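Local coordinates for protein prenylcyclase (Actinoplanes teichomyceticus, PDB 6IJ1) that probably acts as a terpenoid cyclase, closing rings in a prenyl-chain substrate that remains to be identified, at residues R30-D33 and G38-D41; D41-A46 and G326-A331. One frame throughout, in Å; residues are numbered along the deposited sequence.

Contact 1: R30-D33 and G38-D41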
loop_
_atom_site.group_PDB
_atom_site.type_symbol
_atom_site.label_atom_id
_atom_site.label_comp_id
_atom_site.label_asym_id
_atom_site.label_seq_id
_atom_site.Cartn_x
_atom_site.Cartn_y
_atom_site.Cartn_z
ATOM N N ARG A 30 7.582 13.592 -10.748
ATOM C CA ARG A 30 7.292 12.832 -9.538
ATOM C C ARG A 30 5.845 13.111 -9.087
ATOM O O ARG A 30 5.139 13.977 -9.608
ATOM C CB ARG A 30 8.290 13.148 -8.430
ATOM C CG ARG A 30 8.131 14.473 -7.813
ATOM C CD ARG A 30 9.297 14.867 -6.869
ATOM N NE ARG A 30 8.864 15.923 -5.930
ATOM C CZ ARG A 30 8.884 17.229 -6.209
ATOM N NH1 ARG A 30 9.327 17.643 -7.404
ATOM N NH2 ARG A 30 8.451 18.115 -5.306
ATOM N N TRP A 31 5.364 12.282 -8.158
ATOM C CA TRP A 31 4.079 12.547 -7.516
ATOM C C TRP A 31 4.319 12.683 -6.022
ATOM O O TRP A 31 5.159 11.983 -5.435
ATOM C CB TRP A 31 3.082 11.428 -7.758
ATOM C CG TRP A 31 2.637 11.321 -9.160
ATOM C CD1 TRP A 31 1.636 12.032 -9.747
ATOM C CD2 TRP A 31 3.159 10.443 -10.184
ATOM N NE1 TRP A 31 1.479 11.661 -11.072
ATOM C CE2 TRP A 31 2.407 10.684 -11.365
ATOM C CE3 TRP A 31 4.170 9.453 -10.218
ATOM C CZ2 TRP A 31 2.663 10.007 -12.600
ATOM C CZ3 TRP A 31 4.411 8.776 -11.428
ATOM C CH2 TRP A 31 3.658 9.048 -12.593
ATOM N N VAL A 32 3.535 13.563 -5.377
ATOM C CA VAL A 32 3.606 13.705 -3.921
ATOM C C VAL A 32 2.188 13.647 -3.339
ATOM O O VAL A 32 1.204 14.001 -3.995
ATOM C CB VAL A 32 4.306 14.996 -3.439
ATOM C CG1 VAL A 32 5.731 15.104 -4.119
ATOM C CG2 VAL A 32 3.465 16.245 -3.778
ATOM N N ASP A 33 2.089 13.140 -2.125
ATOM C CA ASP A 33 0.787 13.113 -1.459
ATOM C C ASP A 33 1.022 13.017 0.039
ATOM O O ASP A 33 2.129 12.785 0.511
ATOM C CB ASP A 33 -0.082 11.948 -1.952
ATOM C CG ASP A 33 -1.587 12.227 -1.884
ATOM O OD1 ASP A 33 -1.982 13.191 -1.210
ATOM O OD2 ASP A 33 -2.338 11.403 -2.490
ATOM N N GLY A 38 5.080 17.661 5.655
ATOM C CA GLY A 38 5.263 17.894 4.218
ATOM C C GLY A 38 4.764 16.645 3.488
ATOM O O GLY A 38 4.404 15.650 4.145
ATOM N N PRO A 39 4.704 16.629 2.150
ATOM C CA PRO A 39 4.218 15.451 1.456
ATOM C C PRO A 39 5.293 14.370 1.270
ATOM O O PRO A 39 6.451 14.630 1.460
ATOM C CB PRO A 39 3.822 16.027 0.095
ATOM C CG PRO A 39 4.802 17.154 -0.114
ATOM C CD PRO A 39 5.052 17.731 1.262
ATOM N N SER A 40 4.842 13.163 0.952
ATOM C CA SER A 40 5.778 12.059 0.655
ATOM C C SER A 40 6.165 12.170 -0.816
ATOM O O SER A 40 5.303 12.507 -1.609
ATOM C CB SER A 40 5.129 10.731 0.908
ATOM O OG SER A 40 5.819 9.705 0.215
ATOM N N ASP A 41 7.426 11.896 -1.144
ATOM C CA ASP A 41 7.826 11.899 -2.573
ATOM C C ASP A 41 8.125 10.472 -3.054
ATOM O O ASP A 41 7.398 9.993 -3.897
ATOM C CB ASP A 41 8.964 12.875 -2.887
ATOM C CG ASP A 41 10.104 12.895 -1.886
ATOM O OD1 ASP A 41 10.309 11.905 -1.189
ATOM O OD2 ASP A 41 10.788 13.915 -1.842
#
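Val32 and Pro39 lie side by side and point the same way, with Val32 CB 3.7 Å from Pro39 CB and the Val32 CG2 methyl resting along the proline ring. The CG1 branch of Val32, anti to its own carbonyl carbon (chi1 -53°), is turned instead to Asp41, where it meets CB at 4.1 Å. A branched, apolar residue suits this place because each methyl serves a different neighbour. The CA-H of Val32 makes a bent C-H...O contact with Ser40 O, 3.1 Å from CA. Two backbone bonds join Asp33 and Ser40: Ser40 N to Asp33 O is short and nearly straight (2.8 Å, 169°), whereas Asp33 N to Ser40 O is weak at 3.3 Å. Together they make one antiparallel hydrogen-bonded pair, a single bridge that pinches the loop between helix 10-23 and helix 42-52. Trp31 lies in a Gly-x-Trp sequence reminiscent of the QW motifs of triterpene cyclases; its indole leads away from the 38-41 segment, gives its NE1 hydrogen to Leu21 O and packs on helices 42-52 and 58-71. Trp31 O and Asp41 O are two acceptors 3.4 Å apart; the single Thr45 hydroxyl is within hydrogen-bonding reach of both and probably softens their repulsion. Arg30 brings the edge of its guanidinium to Asp41 CB, but its NE remains 4.9 Å from Asp41 OD2, too far for a salt bridge. Farther out, Ser40 OG bonds to Tyr83 O, and the Asp33 carboxylate, turned away from the 38-41 segment, accepts from the backbone nitrogens of Phe325 and His328.

Contact 2: D41-A46 and G326-A331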
loop_
_atom_site.group_PDB
_atom_site.type_symbol
_atom_site.label_atom_id
_atom_site.label_comp_id
_atom_site.label_asym_id
_atom_site.label_seq_id
_atom_site.Cartn_x
_atom_site.Cartn_y
_atom_site.Cartn_z
ATOM N N ASP A 41 7.426 11.896 -1.144
ATOM C CA ASP A 41 7.826 11.899 -2.573
ATOM C C ASP A 41 8.125 10.472 -3.054
ATOM O O ASP A 41 7.398 9.993 -3.897
ATOM C CB ASP A 41 8.964 12.875 -2.887
ATOM C CG ASP A 41 10.104 12.895 -1.886
ATOM O OD1 ASP A 41 10.309 11.905 -1.189
ATOM O OD2 ASP A 41 10.788 13.915 -1.842
ATOM N N ASP A 42 9.148 9.825 -2.502
ATOM C CA ASP A 42 9.581 8.489 -3.002
ATOM C C ASP A 42 8.475 7.432 -2.879
ATOM O O ASP A 42 8.204 6.749 -3.853
ATOM C CB ASP A 42 10.908 8.073 -2.369
ATOM C CG ASP A 42 12.041 9.010 -2.753
ATOM O OD1 ASP A 42 11.849 9.809 -3.657
ATOM O OD2 ASP A 42 13.091 8.911 -2.145
ATOM N N TRP A 43 7.897 7.284 -1.695
ATOM C CA TRP A 43 6.837 6.297 -1.504
ATOM C C TRP A 43 5.708 6.527 -2.495
ATOM O O TRP A 43 5.313 5.626 -3.252
ATOM C CB TRP A 43 6.354 6.349 -0.056
ATOM C CG TRP A 43 5.021 5.669 0.140
ATOM C CD1 TRP A 43 4.588 4.451 -0.385
ATOM C CD2 TRP A 43 3.930 6.155 0.938
ATOM N NE1 TRP A 43 3.310 4.175 0.063
ATOM C CE2 TRP A 43 2.895 5.211 0.870
ATOM C CE3 TRP A 43 3.742 7.323 1.699
ATOM C CZ2 TRP A 43 1.659 5.378 1.535
ATOM C CZ3 TRP A 43 2.526 7.482 2.387
ATOM C CH2 TRP A 43 1.486 6.534 2.281
ATOM N N ILE A 44 5.158 7.754 -2.530
ATOM C CA ILE A 44 3.993 7.998 -3.377
ATOM C C ILE A 44 4.344 7.910 -4.853
ATOM O O ILE A 44 3.543 7.422 -5.649
ATOM C CB ILE A 44 3.385 9.379 -3.014
ATOM C CG1 ILE A 44 2.781 9.286 -1.608
ATOM C CG2 ILE A 44 2.329 9.850 -4.007
ATOM C CD1 ILE A 44 1.572 8.283 -1.489
ATOM N N THR A 45 5.525 8.418 -5.252
ATOM C CA THR A 45 5.932 8.281 -6.644
ATOM C C THR A 45 5.989 6.817 -7.058
ATOM O O THR A 45 5.499 6.466 -8.129
ATOM C CB THR A 45 7.298 8.958 -6.812
ATOM O OG1 THR A 45 7.149 10.383 -6.629
ATOM C CG2 THR A 45 7.868 8.725 -8.207
ATOM N N ALA A 46 6.638 5.986 -6.232
ATOM C CA ALA A 46 6.715 4.554 -6.536
ATOM C C ALA A 46 5.322 3.929 -6.603
ATOM O O ALA A 46 5.031 3.120 -7.488
ATOM C CB ALA A 46 7.560 3.837 -5.508
ATOM N N GLY A 326 -5.497 13.033 -2.939
ATOM C CA GLY A 326 -6.271 11.987 -3.589
ATOM C C GLY A 326 -5.492 11.111 -4.548
ATOM O O GLY A 326 -6.102 10.274 -5.234
ATOM N N LEU A 327 -4.158 11.222 -4.549
ATOM C CA LEU A 327 -3.411 10.415 -5.535
ATOM C C LEU A 327 -3.367 8.951 -5.088
ATOM O O LEU A 327 -3.518 8.038 -5.913
ATOM C CB LEU A 327 -1.969 10.914 -5.742
ATOM C CG LEU A 327 -1.711 12.397 -6.002
ATOM C CD1 LEU A 327 -0.254 12.508 -6.565
ATOM C CD2 LEU A 327 -2.666 13.014 -6.948
ATOM N N HIS A 328 -3.153 8.703 -3.788
ATOM C CA HIS A 328 -3.067 7.317 -3.353
ATOM C C HIS A 328 -4.386 6.610 -3.559
ATOM O O HIS A 328 -4.434 5.502 -4.089
ATOM C CB HIS A 328 -2.629 7.302 -1.876
ATOM C CG HIS A 328 -2.173 5.967 -1.385
ATOM N ND1 HIS A 328 -3.018 4.892 -1.290
ATOM C CD2 HIS A 328 -0.952 5.535 -0.990
ATOM C CE1 HIS A 328 -2.346 3.847 -0.845
ATOM N NE2 HIS A 328 -1.074 4.201 -0.660
ATOM N N THR A 329 -5.480 7.269 -3.190
ATOM C CA THR A 329 -6.807 6.649 -3.390
ATOM C C THR A 329 -7.057 6.384 -4.856
ATOM O O THR A 329 -7.500 5.305 -5.236
ATOM C CB THR A 329 -7.927 7.572 -2.846
ATOM O OG1 THR A 329 -7.779 7.779 -1.443
ATOM C CG2 THR A 329 -9.336 6.965 -3.108
ATOM N N THR A 330 -6.785 7.360 -5.711
ATOM C CA THR A 330 -7.095 7.179 -7.122
ATOM C C THR A 330 -6.257 6.058 -7.717
ATOM O O THR A 330 -6.793 5.246 -8.483
ATOM C CB THR A 330 -6.850 8.514 -7.837
ATOM O OG1 THR A 330 -7.741 9.475 -7.297
ATOM C CG2 THR A 330 -7.112 8.358 -9.353
ATOM N N ALA A 331 -4.964 6.004 -7.358
ATOM C CA ALA A 331 -4.152 4.896 -7.881
ATOM C C ALA A 331 -4.704 3.559 -7.425
ATOM O O ALA A 331 -4.775 2.582 -8.214
ATOM C CB ALA A 331 -2.687 5.053 -7.457
HETATM O O HOH W 1 0.917 2.169 0.069
#
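Trp43 and His328 bring their rings together obliquely, neither stacked nor edge-to-face, with the six-membered ring of Trp43 and the imidazole 5.5 Å apart at their centres and their planes 56° from each other. The closest touch is Trp43 CZ2 to His328 CD2, 3.6 Å. One face of the indole carries the Ile44 CD1 methyl over the centre of its six-membered ring, and the same methyl reaches the edge of the imidazole, 3.8 Å from His328 CD2, so that it wedges into the angle between the rings. A water lies in the plane of both rings, at their edges: it accepts from Trp43 NE1 at 3.1 Å and bonds to His328 NE2 at 2.9 Å, tying together two buried nitrogens that do not bond directly. Both aromatic side chains have CG anti to the backbone N (chi1 164° in Trp43, -166° in His328), which extends them from helix 42-52 and helix 327-341 into the interior. Tyr47 stacks on His328, Trp195 also meets it, and Trp96 and Tyr34 meet Trp43; this aromatic cluster near the chain's centre is consistent with the aromatic-lined cavities of terpenoid cyclases. Polar groups meet the first turns of both helices. Asp41 OD1 takes the amide of Asp42 on its anti side, 2.7 Å away, and Gly326, whose positive phi suits glycine, occupies the N-cap of helix 327-341. Thr330 N and OG1 grip Gly326 O from opposite faces of its plane, OG1 at 2.8 Å.

Overall arrangement
Contact 1 comes first along the chain and runs into contact 2 through Asp41, which ends the 38-41 loop segment just before helix 42-52. Their centres are about 7 Å apart, on the same side of the chain's centre, but contact 1 lies about 15 Å from that centre and contact 2 about 9 Å. Contact 2 joins the first turn of helix 42-52 to that of the last helix, 327-341, across some 280 residues. Asp33 of contact 1 reaches the start of that helix, its OD2 accepting from His328 N and, weakly, from Leu327 N. The loop probably helps fix both helix starts, whose Trp43 and His328 sit in an aromatic cluster that probably lines the substrate cavity.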